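Local coordinates for periplasmic binding protein (Veillonella parvula, PDB 4LJS), which probably captures a substrate, perhaps an iron complex or a related metal chelate, in the periplasm for delivery to an ABC importer, at residues K93-K96 with Y97-L100; N53-E56 with T57-L61; L287-L290 with A291-S294; V136-E140 with S141-A145. One frame throughout, in Å; residues are numbered along the deposited sequence.

Contact 1: K93-K96 with Y97-L100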
ATOM      1  N   LYS A  93       9.036  -8.292 -15.358  1.00 32.75           N
ATOM      2  CA  LYS A  93       8.552  -7.058 -14.729  1.00 30.95           C
ATOM      3  C   LYS A  93       7.606  -6.251 -15.622  1.00 32.53           C
ATOM      4  O   LYS A  93       6.767  -5.507 -15.125  1.00 36.24           O
ATOM      5  CB  LYS A  93       9.725  -6.141 -14.364  1.00 33.99           C
ATOM      6  CG  LYS A  93      10.633  -6.612 -13.245  1.00 37.79           C
ATOM      7  CD  LYS A  93      11.876  -5.719 -13.215  1.00 41.34           C
ATOM      8  CE  LYS A  93      12.884  -6.163 -12.173  1.00 41.46           C
ATOM      9  NZ  LYS A  93      13.668  -7.353 -12.614  1.00 43.12           N
ATOM     10  N   ASP A  94       7.778  -6.360 -16.934  1.00 33.26           N
ATOM     11  CA  ASP A  94       7.066  -5.503 -17.881  1.00 35.43           C
ATOM     12  C   ASP A  94       5.573  -5.840 -17.976  1.00 39.87           C
ATOM     13  O   ASP A  94       5.201  -7.014 -18.110  1.00 37.97           O
ATOM     14  CB  ASP A  94       7.711  -5.618 -19.261  1.00 32.91           C
ATOM     15  CG  ASP A  94       7.366  -4.457 -20.163  1.00 44.19           C
ATOM     16  OD1 ASP A  94       6.190  -4.346 -20.571  1.00 39.89           O
ATOM     17  OD2 ASP A  94       8.278  -3.662 -20.482  1.00 53.18           O
ATOM     18  N   LEU A  95       4.731  -4.804 -17.927  1.00 32.29           N
ATOM     19  CA  LEU A  95       3.272  -4.970 -17.984  1.00 33.41           C
ATOM     20  C   LEU A  95       2.765  -5.609 -19.273  1.00 36.89           C
ATOM     21  O   LEU A  95       1.617  -6.045 -19.336  1.00 37.48           O
ATOM     22  CB  LEU A  95       2.553  -3.634 -17.775  1.00 33.12           C
ATOM     23  CG  LEU A  95       2.494  -3.165 -16.323  1.00 37.82           C
ATOM     24  CD1 LEU A  95       1.964  -1.733 -16.252  1.00 29.77           C
ATOM     25  CD2 LEU A  95       1.629  -4.122 -15.498  1.00 28.52           C
ATOM     26  N   LYS A  96       3.604  -5.659 -20.304  1.00 28.55           N
ATOM     27  CA  LYS A  96       3.202  -6.340 -21.531  1.00 34.26           C
ATOM     28  C   LYS A  96       3.112  -7.851 -21.308  1.00 33.05           C
ATOM     29  O   LYS A  96       2.617  -8.570 -22.169  1.00 35.28           O
ATOM     30  CB  LYS A  96       4.114  -5.990 -22.716  1.00 40.58           C
ATOM     31  CG  LYS A  96       5.464  -6.696 -22.741  1.00 54.33           C
ATOM     32  CD  LYS A  96       6.411  -5.995 -23.718  1.00 63.32           C
ATOM     33  CE  LYS A  96       7.601  -6.869 -24.079  1.00 67.58           C
ATOM     34  NZ  LYS A  96       8.213  -7.514 -22.888  1.00 66.32           N
ATOM     35  N   TYR A  97       3.560  -8.320 -20.144  1.00 31.13           N
ATOM     36  CA  TYR A  97       3.406  -9.730 -19.776  1.00 37.23           C
ATOM     37  C   TYR A  97       2.162  -9.975 -18.926  1.00 35.24           C
ATOM     38  O   TYR A  97       1.838 -11.123 -18.615  1.00 34.87           O
ATOM     39  CB  TYR A  97       4.639 -10.261 -19.033  1.00 41.15           C
ATOM     40  CG  TYR A  97       5.898 -10.308 -19.867  1.00 43.63           C
ATOM     41  CD1 TYR A  97       6.037 -11.227 -20.901  1.00 44.21           C
ATOM     42  CD2 TYR A  97       6.954  -9.436 -19.613  1.00 47.97           C
ATOM     43  CE1 TYR A  97       7.196 -11.273 -21.672  1.00 51.41           C
ATOM     44  CE2 TYR A  97       8.119  -9.474 -20.375  1.00 52.44           C
ATOM     45  CZ  TYR A  97       8.234 -10.392 -21.398  1.00 56.97           C
ATOM     46  OH  TYR A  97       9.385 -10.426 -22.149  1.00 67.93           O
ATOM     47  N   ALA A  98       1.469  -8.901 -18.556  1.00 29.49           N
ATOM     48  CA  ALA A  98       0.289  -9.011 -17.705  1.00 33.08           C
ATOM     49  C   ALA A  98      -0.931  -9.338 -18.548  1.00 28.05           C
ATOM     50  O   ALA A  98      -1.855  -8.539 -18.668  1.00 30.72           O
ATOM     51  CB  ALA A  98       0.064  -7.717 -16.882  1.00 30.56           C
ATOM     52  N   ASN A  99      -0.911 -10.516 -19.154  1.00 29.78           N
ATOM     53  CA  ASN A  99      -2.045 -11.008 -19.917  1.00 34.58           C
ATOM     54  C   ASN A  99      -2.103 -12.506 -19.697  1.00 35.11           C
ATOM     55  O   ASN A  99      -1.116 -13.115 -19.269  1.00 31.23           O
ATOM     56  CB  ASN A  99      -1.902 -10.688 -21.401  1.00 30.41           C
ATOM     57  CG  ASN A  99      -0.652 -11.282 -21.995  1.00 39.81           C
ATOM     58  OD1 ASN A  99      -0.598 -12.478 -22.271  1.00 38.68           O
ATOM     59  ND2 ASN A  99       0.373 -10.456 -22.176  1.00 40.02           N
ATOM     60  N   LEU A 100      -3.255 -13.098 -19.986  1.00 31.80           N
ATOM     61  CA  LEU A 100      -3.483 -14.486 -19.629  1.00 35.06           C
ATOM     62  C   LEU A 100      -2.501 -15.429 -20.332  1.00 35.74           C
ATOM     63  O   LEU A 100      -1.990 -16.376 -19.726  1.00 34.14           O
ATOM     64  CB  LEU A 100      -4.943 -14.877 -19.897  1.00 29.12           C
ATOM     65  CG  LEU A 100      -5.336 -16.336 -19.622  1.00 36.21           C
ATOM     66  CD1 LEU A 100      -5.109 -16.730 -18.155  1.00 29.02           C
ATOM     67  CD2 LEU A 100      -6.781 -16.592 -20.038  1.00 29.74           C
TER

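Contact 2: N53-E56 with T57-L61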
ATOM      1  N   ASN A  53       2.221  -3.683  -3.666  1.00 26.46           N
ATOM      2  CA  ASN A  53       2.002  -4.409  -2.408  1.00 27.91           C
ATOM      3  C   ASN A  53       2.294  -5.898  -2.514  1.00 29.77           C
ATOM      4  O   ASN A  53       2.882  -6.472  -1.605  1.00 31.73           O
ATOM      5  CB  ASN A  53       0.596  -4.185  -1.836  1.00 33.81           C
ATOM      6  CG  ASN A  53      -0.515  -4.731  -2.740  1.00 33.57           C
ATOM      7  OD1 ASN A  53      -0.369  -4.802  -3.956  1.00 33.58           O
ATOM      8  ND2 ASN A  53      -1.640  -5.095  -2.135  1.00 32.42           N
ATOM      9  N   SER A  54       1.898  -6.518  -3.625  1.00 26.95           N
ATOM     10  CA  SER A  54       2.164  -7.940  -3.829  1.00 31.14           C
ATOM     11  C   SER A  54       3.671  -8.187  -3.880  1.00 37.40           C
ATOM     12  O   SER A  54       4.193  -9.069  -3.200  1.00 36.30           O
ATOM     13  CB  SER A  54       1.520  -8.438  -5.126  1.00 33.33           C
ATOM     14  OG  SER A  54       0.177  -7.997  -5.241  1.00 34.89           O
ATOM     15  N   ILE A  55       4.361  -7.372  -4.672  1.00 29.52           N
ATOM     16  CA  ILE A  55       5.786  -7.554  -4.929  1.00 28.86           C
ATOM     17  C   ILE A  55       6.643  -7.291  -3.705  1.00 32.87           C
ATOM     18  O   ILE A  55       7.394  -8.171  -3.273  1.00 32.06           O
ATOM     19  CB  ILE A  55       6.251  -6.657  -6.092  1.00 31.33           C
ATOM     20  CG1 ILE A  55       5.427  -6.974  -7.351  1.00 29.05           C
ATOM     21  CG2 ILE A  55       7.745  -6.854  -6.353  1.00 31.85           C
ATOM     22  CD1 ILE A  55       5.436  -5.874  -8.392  1.00 28.85           C
ATOM     23  N   GLU A  56       6.525  -6.090  -3.138  1.00 27.96           N
ATOM     24  CA  GLU A  56       7.367  -5.697  -2.010  1.00 28.07           C
ATOM     25  C   GLU A  56       7.081  -6.449  -0.710  1.00 33.86           C
ATOM     26  O   GLU A  56       7.990  -6.639   0.103  1.00 33.09           O
ATOM     27  CB  GLU A  56       7.315  -4.180  -1.770  1.00 29.78           C
ATOM     28  CG  GLU A  56       8.185  -3.386  -2.731  1.00 43.25           C
ATOM     29  CD  GLU A  56       8.444  -1.964  -2.263  1.00 46.47           C
ATOM     30  OE1 GLU A  56       9.502  -1.724  -1.631  1.00 48.72           O
ATOM     31  OE2 GLU A  56       7.596  -1.086  -2.535  1.00 45.45           O
ATOM     32  N   THR A  57       5.831  -6.859  -0.493  1.00 28.05           N
ATOM     33  CA  THR A  57       5.501  -7.596   0.731  1.00 27.55           C
ATOM     34  C   THR A  57       6.171  -8.971   0.731  1.00 32.97           C
ATOM     35  O   THR A  57       6.742  -9.392   1.737  1.00 36.30           O
ATOM     36  CB  THR A  57       3.973  -7.749   0.946  1.00 35.25           C
ATOM     37  OG1 THR A  57       3.354  -6.450   0.973  1.00 36.26           O
ATOM     38  CG2 THR A  57       3.678  -8.479   2.263  1.00 30.18           C
ATOM     39  N   ILE A  58       6.116  -9.663  -0.403  1.00 30.91           N
ATOM     40  CA  ILE A  58       6.756 -10.959  -0.506  1.00 30.14           C
ATOM     41  C   ILE A  58       8.272 -10.809  -0.383  1.00 36.08           C
ATOM     42  O   ILE A  58       8.935 -11.613   0.274  1.00 37.49           O
ATOM     43  CB  ILE A  58       6.372 -11.683  -1.800  1.00 30.51           C
ATOM     44  CG1 ILE A  58       4.896 -12.093  -1.749  1.00 28.32           C
ATOM     45  CG2 ILE A  58       7.266 -12.899  -1.999  1.00 28.60           C
ATOM     46  CD1 ILE A  58       4.297 -12.453  -3.125  1.00 27.96           C
ATOM     47  N   ILE A  59       8.816  -9.754  -0.981  1.00 34.42           N
ATOM     48  CA  ILE A  59      10.231  -9.461  -0.808  1.00 34.20           C
ATOM     49  C   ILE A  59      10.573  -9.205   0.664  1.00 35.05           C
ATOM     50  O   ILE A  59      11.565  -9.732   1.181  1.00 34.16           O
ATOM     51  CB  ILE A  59      10.676  -8.283  -1.685  1.00 33.90           C
ATOM     52  CG1 ILE A  59      10.614  -8.688  -3.170  1.00 29.77           C
ATOM     53  CG2 ILE A  59      12.070  -7.840  -1.298  1.00 36.01           C
ATOM     54  CD1 ILE A  59      10.980  -7.570  -4.144  1.00 30.28           C
ATOM     55  N   ALA A  60       9.734  -8.428   1.345  1.00 31.71           N
ATOM     56  CA  ALA A  60       9.979  -8.075   2.744  1.00 37.27           C
ATOM     57  C   ALA A  60       9.957  -9.297   3.656  1.00 36.72           C
ATOM     58  O   ALA A  60      10.565  -9.293   4.720  1.00 39.88           O
ATOM     59  CB  ALA A  60       8.957  -7.039   3.233  1.00 34.07           C
ATOM     60  N   LEU A  61       9.236 -10.331   3.240  1.00 36.87           N
ATOM     61  CA  LEU A  61       9.130 -11.557   4.030  1.00 42.07           C
ATOM     62  C   LEU A  61      10.325 -12.480   3.788  1.00 43.79           C
ATOM     63  O   LEU A  61      10.494 -13.476   4.481  1.00 46.30           O
ATOM     64  CB  LEU A  61       7.825 -12.288   3.705  1.00 34.43           C
ATOM     65  CG  LEU A  61       6.533 -11.662   4.241  1.00 34.24           C
ATOM     66  CD1 LEU A  61       5.328 -12.368   3.635  1.00 33.48           C
ATOM     67  CD2 LEU A  61       6.479 -11.716   5.777  1.00 33.60           C
TER

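Contact 3: L287-L290 with A291-S294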
ATOM      1  N   LEU A 287       2.901  12.746   0.353  1.00 42.10           N
ATOM      2  CA  LEU A 287       2.575  11.420   0.858  1.00 40.31           C
ATOM      3  C   LEU A 287       2.325  10.498  -0.338  1.00 44.12           C
ATOM      4  O   LEU A 287       1.335  10.654  -1.055  1.00 38.14           O
ATOM      5  CB  LEU A 287       1.347  11.488   1.774  1.00 40.41           C
ATOM      6  CG  LEU A 287       0.807  10.207   2.425  1.00 38.96           C
ATOM      7  CD1 LEU A 287       1.872   9.488   3.244  1.00 32.04           C
ATOM      8  CD2 LEU A 287      -0.412  10.526   3.296  1.00 29.66           C
ATOM      9  N   PRO A 288       3.242   9.549  -0.579  1.00 40.13           N
ATOM     10  CA  PRO A 288       3.102   8.687  -1.758  1.00 39.58           C
ATOM     11  C   PRO A 288       1.857   7.805  -1.689  1.00 42.12           C
ATOM     12  O   PRO A 288       1.591   7.172  -0.663  1.00 39.76           O
ATOM     13  CB  PRO A 288       4.385   7.839  -1.745  1.00 40.25           C
ATOM     14  CG  PRO A 288       4.931   7.960  -0.354  1.00 43.56           C
ATOM     15  CD  PRO A 288       4.493   9.299   0.158  1.00 42.11           C
ATOM     16  N   LEU A 289       1.096   7.802  -2.783  1.00 42.67           N
ATOM     17  CA  LEU A 289      -0.091   6.973  -2.924  1.00 42.21           C
ATOM     18  C   LEU A 289       0.234   5.504  -2.666  1.00 42.24           C
ATOM     19  O   LEU A 289      -0.538   4.791  -2.016  1.00 40.79           O
ATOM     20  CB  LEU A 289      -0.692   7.147  -4.327  1.00 36.46           C
ATOM     21  CG  LEU A 289      -2.046   6.490  -4.613  1.00 38.64           C
ATOM     22  CD1 LEU A 289      -3.105   6.960  -3.620  1.00 41.24           C
ATOM     23  CD2 LEU A 289      -2.497   6.782  -6.043  1.00 32.94           C
ATOM     24  N   LEU A 290       1.391   5.060  -3.150  1.00 33.33           N
ATOM     25  CA  LEU A 290       1.798   3.662  -2.977  1.00 35.45           C
ATOM     26  C   LEU A 290       1.948   3.267  -1.502  1.00 36.33           C
ATOM     27  O   LEU A 290       2.066   2.087  -1.180  1.00 34.32           O
ATOM     28  CB  LEU A 290       3.086   3.355  -3.773  1.00 36.56           C
ATOM     29  CG  LEU A 290       4.416   4.059  -3.437  1.00 37.41           C
ATOM     30  CD1 LEU A 290       5.073   3.475  -2.191  1.00 27.81           C
ATOM     31  CD2 LEU A 290       5.402   4.001  -4.619  1.00 32.93           C
ATOM     32  N   ALA A 291       1.952   4.256  -0.612  1.00 33.26           N
ATOM     33  CA  ALA A 291       2.061   3.995   0.819  1.00 35.32           C
ATOM     34  C   ALA A 291       0.717   4.089   1.531  1.00 33.66           C
ATOM     35  O   ALA A 291       0.613   3.734   2.700  1.00 31.39           O
ATOM     36  CB  ALA A 291       3.052   4.950   1.459  1.00 36.48           C
ATOM     37  N   VAL A 292      -0.312   4.571   0.840  1.00 33.59           N
ATOM     38  CA  VAL A 292      -1.607   4.779   1.492  1.00 33.32           C
ATOM     39  C   VAL A 292      -2.787   4.210   0.715  1.00 37.17           C
ATOM     40  O   VAL A 292      -3.942   4.428   1.078  1.00 40.99           O
ATOM     41  CB  VAL A 292      -1.889   6.270   1.782  1.00 34.70           C
ATOM     42  CG1 VAL A 292      -0.859   6.831   2.742  1.00 29.40           C
ATOM     43  CG2 VAL A 292      -1.908   7.074   0.502  1.00 33.27           C
ATOM     44  N   TYR A 293      -2.504   3.482  -0.355  1.00 35.89           N
ATOM     45  CA  TYR A 293      -3.568   2.815  -1.090  1.00 39.36           C
ATOM     46  C   TYR A 293      -3.128   1.375  -1.379  1.00 36.85           C
ATOM     47  O   TYR A 293      -2.210   1.160  -2.168  1.00 37.72           O
ATOM     48  CB  TYR A 293      -3.891   3.587  -2.372  1.00 42.37           C
ATOM     49  CG  TYR A 293      -5.068   3.034  -3.137  1.00 47.51           C
ATOM     50  CD1 TYR A 293      -4.906   1.970  -4.013  1.00 45.38           C
ATOM     51  CD2 TYR A 293      -6.343   3.566  -2.977  1.00 48.89           C
ATOM     52  CE1 TYR A 293      -5.978   1.448  -4.713  1.00 57.85           C
ATOM     53  CE2 TYR A 293      -7.426   3.053  -3.682  1.00 56.51           C
ATOM     54  CZ  TYR A 293      -7.233   1.990  -4.549  1.00 60.04           C
ATOM     55  OH  TYR A 293      -8.289   1.454  -5.256  1.00 65.16           O
ATOM     56  N   SER A 294      -3.781   0.408  -0.726  1.00 38.45           N
ATOM     57  CA  SER A 294      -3.346  -1.001  -0.709  1.00 35.17           C
ATOM     58  C   SER A 294      -1.833  -1.171  -0.658  1.00 34.75           C
ATOM     59  O   SER A 294      -1.265  -1.802  -1.530  1.00 29.42           O
ATOM     60  CB  SER A 294      -3.854  -1.743  -1.949  1.00 34.72           C
ATOM     61  OG  SER A 294      -5.261  -1.781  -1.993  1.00 40.03           O
TER

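Contact 4: V136-E140 with S141-A145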
ATOM      1  N   VAL A 136      -4.816 -18.524  -5.683  1.00 32.87           N
ATOM      2  CA  VAL A 136      -4.955 -17.085  -5.906  1.00 32.63           C
ATOM      3  C   VAL A 136      -5.171 -16.395  -4.557  1.00 34.10           C
ATOM      4  O   VAL A 136      -5.954 -16.865  -3.732  1.00 31.56           O
ATOM      5  CB  VAL A 136      -6.146 -16.778  -6.838  1.00 33.01           C
ATOM      6  CG1 VAL A 136      -6.420 -15.270  -6.913  1.00 31.13           C
ATOM      7  CG2 VAL A 136      -5.899 -17.362  -8.229  1.00 30.91           C
ATOM      8  N   TYR A 137      -4.445 -15.308  -4.321  1.00 35.30           N
ATOM      9  CA  TYR A 137      -4.681 -14.487  -3.145  1.00 42.04           C
ATOM     10  C   TYR A 137      -4.953 -13.053  -3.573  1.00 35.52           C
ATOM     11  O   TYR A 137      -4.203 -12.480  -4.362  1.00 33.37           O
ATOM     12  CB  TYR A 137      -3.509 -14.540  -2.157  1.00 38.64           C
ATOM     13  CG  TYR A 137      -3.779 -13.719  -0.920  1.00 31.36           C
ATOM     14  CD1 TYR A 137      -4.634 -14.192   0.070  1.00 32.95           C
ATOM     15  CD2 TYR A 137      -3.207 -12.462  -0.749  1.00 32.61           C
ATOM     16  CE1 TYR A 137      -4.904 -13.446   1.206  1.00 33.68           C
ATOM     17  CE2 TYR A 137      -3.474 -11.700   0.394  1.00 39.53           C
ATOM     18  CZ  TYR A 137      -4.325 -12.200   1.364  1.00 39.68           C
ATOM     19  OH  TYR A 137      -4.605 -11.462   2.499  1.00 42.29           O
ATOM     20  N   ILE A 138      -6.032 -12.489  -3.041  1.00 27.82           N
ATOM     21  CA  ILE A 138      -6.509 -11.169  -3.436  1.00 31.77           C
ATOM     22  C   ILE A 138      -6.446 -10.185  -2.259  1.00 31.31           C
ATOM     23  O   ILE A 138      -6.896 -10.502  -1.157  1.00 31.93           O
ATOM     24  CB  ILE A 138      -7.956 -11.284  -3.972  1.00 35.83           C
ATOM     25  CG1 ILE A 138      -7.952 -12.087  -5.276  1.00 38.97           C
ATOM     26  CG2 ILE A 138      -8.586  -9.908  -4.179  1.00 35.32           C
ATOM     27  CD1 ILE A 138      -9.332 -12.490  -5.762  1.00 37.27           C
ATOM     28  N   ALA A 139      -5.871  -9.004  -2.484  1.00 31.50           N
ATOM     29  CA  ALA A 139      -5.821  -7.975  -1.439  1.00 31.33           C
ATOM     30  C   ALA A 139      -7.225  -7.516  -1.051  1.00 33.80           C
ATOM     31  O   ALA A 139      -7.970  -7.003  -1.888  1.00 32.55           O
ATOM     32  CB  ALA A 139      -5.006  -6.789  -1.900  1.00 29.61           C
ATOM     33  N   GLU A 140      -7.583  -7.688   0.216  1.00 32.84           N
ATOM     34  CA  GLU A 140      -8.894  -7.249   0.686  1.00 34.60           C
ATOM     35  C   GLU A 140      -9.121  -5.741   0.499  1.00 28.41           C
ATOM     36  O   GLU A 140     -10.239  -5.304   0.244  1.00 38.09           O
ATOM     37  CB  GLU A 140      -9.112  -7.639   2.151  1.00 33.98           C
ATOM     38  CG  GLU A 140     -10.505  -7.314   2.644  1.00 41.27           C
ATOM     39  CD  GLU A 140     -10.667  -7.515   4.138  1.00 50.66           C
ATOM     40  OE1 GLU A 140      -9.666  -7.848   4.812  1.00 46.86           O
ATOM     41  OE2 GLU A 140     -11.803  -7.333   4.633  1.00 53.58           O
ATOM     42  N   SER A 141      -8.063  -4.945   0.607  1.00 25.52           N
ATOM     43  CA  SER A 141      -8.214  -3.496   0.465  1.00 33.65           C
ATOM     44  C   SER A 141      -8.412  -3.043  -0.983  1.00 34.19           C
ATOM     45  O   SER A 141      -8.585  -1.847  -1.246  1.00 37.65           O
ATOM     46  CB  SER A 141      -7.019  -2.770   1.070  1.00 40.42           C
ATOM     47  OG  SER A 141      -5.849  -3.022   0.316  1.00 41.45           O
ATOM     48  N   SER A 142      -8.391  -3.989  -1.922  1.00 28.58           N
ATOM     49  CA  SER A 142      -8.666  -3.674  -3.321  1.00 30.87           C
ATOM     50  C   SER A 142     -10.123  -3.953  -3.742  1.00 38.17           C
ATOM     51  O   SER A 142     -10.467  -3.810  -4.916  1.00 41.88           O
ATOM     52  CB  SER A 142      -7.715  -4.451  -4.231  1.00 30.04           C
ATOM     53  OG  SER A 142      -8.066  -5.824  -4.271  1.00 30.46           O
ATOM     54  N   LEU A 143     -10.974  -4.338  -2.794  1.00 34.91           N
ATOM     55  CA  LEU A 143     -12.325  -4.807  -3.132  1.00 41.36           C
ATOM     56  C   LEU A 143     -13.310  -3.693  -3.483  1.00 41.79           C
ATOM     57  O   LEU A 143     -14.396  -3.960  -3.999  1.00 43.68           O
ATOM     58  CB  LEU A 143     -12.909  -5.672  -2.006  1.00 39.44           C
ATOM     59  CG  LEU A 143     -12.181  -6.983  -1.701  1.00 38.10           C
ATOM     60  CD1 LEU A 143     -12.793  -7.651  -0.473  1.00 35.90           C
ATOM     61  CD2 LEU A 143     -12.215  -7.911  -2.899  1.00 34.94           C
ATOM     62  N   GLY A 144     -12.946  -2.449  -3.192  1.00 41.21           N
ATOM     63  CA  GLY A 144     -13.801  -1.329  -3.544  1.00 46.51           C
ATOM     64  C   GLY A 144     -13.900  -0.279  -2.460  1.00 66.61           C
ATOM     65  O   GLY A 144     -13.689  -0.567  -1.280  1.00 71.61           O
ATOM     66  N   ALA A 145     -14.243   0.942  -2.868  1.00 78.50           N
ATOM     67  CA  ALA A 145     -14.283   2.089  -1.962  1.00 83.15           C
ATOM     68  C   ALA A 145     -15.530   2.127  -1.077  1.00 88.55           C
ATOM     69  O   ALA A 145     -15.563   2.864  -0.088  1.00 92.10           O
ATOM     70  CB  ALA A 145     -14.152   3.392  -2.749  1.00 81.10           C
TER

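Contact 1: K93-K96 with Y97-L100
Y97 reaches back against the turn that precedes it, and its side chain can be followed atom by atom. CB starts 3.4 Å from the carbonyl oxygen of D94. CG lies beside the backbone N, anti to the carbonyl carbon (chi1 -66°), which brings the ring alongside D94: CD2 comes 3.3 Å from D94 O, an approach at the ring edge, near its plane, and also meets the CB of D94. Further out, CE2 lies 3.2 Å from K96 NZ, and the same nitrogen lies equally near CZ and, at the tip, 3.2 Å from Y97 OH. K96 runs alongside the tyrosine in the same direction, with its CG over one ring face and the chain bent at its last torsion.

The backbone here forms a short 3-10 turn. Y97 N donates to D94 O (2.9 Å, 161° at the hydrogen) and A98 N to L95 O (3.0 Å). D94 OD1 accepts from K96 N at 2.9 Å through its anti lone pair, an Asx turn that ties the aspartate to the start of the bend. N99 follows as N-cap, its OD1 taking the backbone N of S102.

This surface turn links helix 84-89 to helix 100-106: Y97 packs on M71 of strand 67-71 and on S102 and M106 of helix 100-106, while Y92 meets its ring edge-to-face.

Contact 2: N53-E56 with T57-L61
The carbonyl oxygen of N53 is gripped twice by one residue, T57. T57 OG1 donates to it at 2.6 Å, tilted only 16° from the carbonyl plane, and T57 N donates at 3.2 Å from above that plane. The hydroxyl reaches back because OG1 stands beside its own backbone N, anti to the carbonyl carbon (chi1 -57°), which leaves CG2 anti to the N. With its proton committed to N53 O, the same OG1 accepts from the backbone N of I297. If T57 gave way to an alanine, I297 N is likely to lose this acceptor, and N53 O would keep only the longer bond of the two described, that from the backbone N.

These bonds belong to helix 52-60, the crossover helix of the beta-alpha-beta unit formed with strands 47-50 and 67-71. The i to i+4 pattern continues in I59 N to I55 O (3.1 Å) and A60 N to E56 O (2.8 Å), whereas I58 N to S54 O is weak at 3.4 Å.

One turn apart, I55 and I59 lie side by side and point the same way, CG2 of the first meeting CD1 of the second at 4.0 Å. Y87 packs on I55 and A86 on I59, both from helix 84-89. The CG1 and CD1 of I58 instead lie against S54 O, and its side chain packs on V47. On a different side of the helix, buried E56 is satisfied at both oxygens: OE2 by a salt bridge to R298 and a bond from Q52 NE2, OE1 by the backbone N of R80.

Contact 3: L287-L290 with A291-S294
V292 turns CG1 beside its backbone N, anti to the carbonyl carbon (chi1 -62°), while L287 holds CG anti to its own N (chi1 180°); together these torsions put the valine branch against the leucine fork. They meet across two overlapping type I beta turns, P288-A291 and L289-V292, at the end of strand 284-288, which pairs in parallel with 247-252. CG1 lies 3.8 Å from each of L287 CG, CD1 and CD2, the two side chains crossing obliquely.

A291 N donates to P288 O at 2.9 Å, and V292 N to L289 O at the same length, closing the turns; a weak bond from Y293 N also reaches L289 O. The bend brings P288 CG to 4.0 Å from A291 CB; I305 of helix 299-310 covers L287 and P288, and S302 touches L287 and V292. Replacing V292 by a glycine is likely to open a gap beside L287, whose fork loses its CG1 contact.

L289 and Y293 run side by side in the same direction. The side chain of Y293 lies about 4 Å from a bound glycerol, probably from the crystallisation liquor, whereas L289 CD1 rests against Y293 CB at 3.7 Å.

Contact 4: V136-E140 with S141-A145
E140 and L143 cross at an angle, each touching the other through its aliphatic part: E140 CG meets L143 CD1 at 3.9 Å. The glutamate holds CG anti to its backbone N (chi1 -175°) and extends beyond it; CG is its nearest side-chain atom to L143 CD1. L143 folds back over the turn, bringing its CG to 3.2 Å from E140 O, while L143 N donates to that oxygen at 3.3 Å.

S142 faces the strand end differently. Its OG, set between the backbone N and the carbonyl carbon (chi1 73°), returns to A139 O at 2.7 Å, in the carbonyl plane and on a lone pair. S142 N reaches the same oxygen at 3.0 Å, but from above the plane, a distinct direction. I138 CG2 stands 4.1 Å from that hydroxyl and touches L143 CD2 at 4.3 Å.

The short 3-10 bend turns the chain away from strand 135-138, an edge strand, within this chain, of the parallel four-stranded sheet. W114 covers A139 and S142, and Y157 packs on A139.

With its proton given to A139 O, S142 OG can still accept from K115 N, and the backbone O of S142 is hydrogen-bonded to a glycerol, probably from the crystallisation liquor. The buried hydroxyl of S141 is likewise satisfied, by S294 OG and E154, which implies a polar network tying this bend to neighbouring segments.

How the contacts relate
Contacts 2, 3 and 4 meet around one junction, their centres 15 to 16 Å apart. N53 of contact 2 touches both others: its CB lies 3.0 Å from S294 O of contact 3, and its ND2 is 3.8 Å from A139 CB of contact 4. Contacts 3 and 4 are joined by a probable hydrogen bond, S294 OG to S141 OG at 2.7 Å. Glycerol, probably from the crystallisation liquor, is bound near both, about 4 Å from the side chains of Y293 in contact 3 and S142 in contact 4, consistent with a pocket near this junction. Contact 1 stands apart on the surface, its nearest atoms about 7 Å from contact 2 and about 13 Å from contact 3.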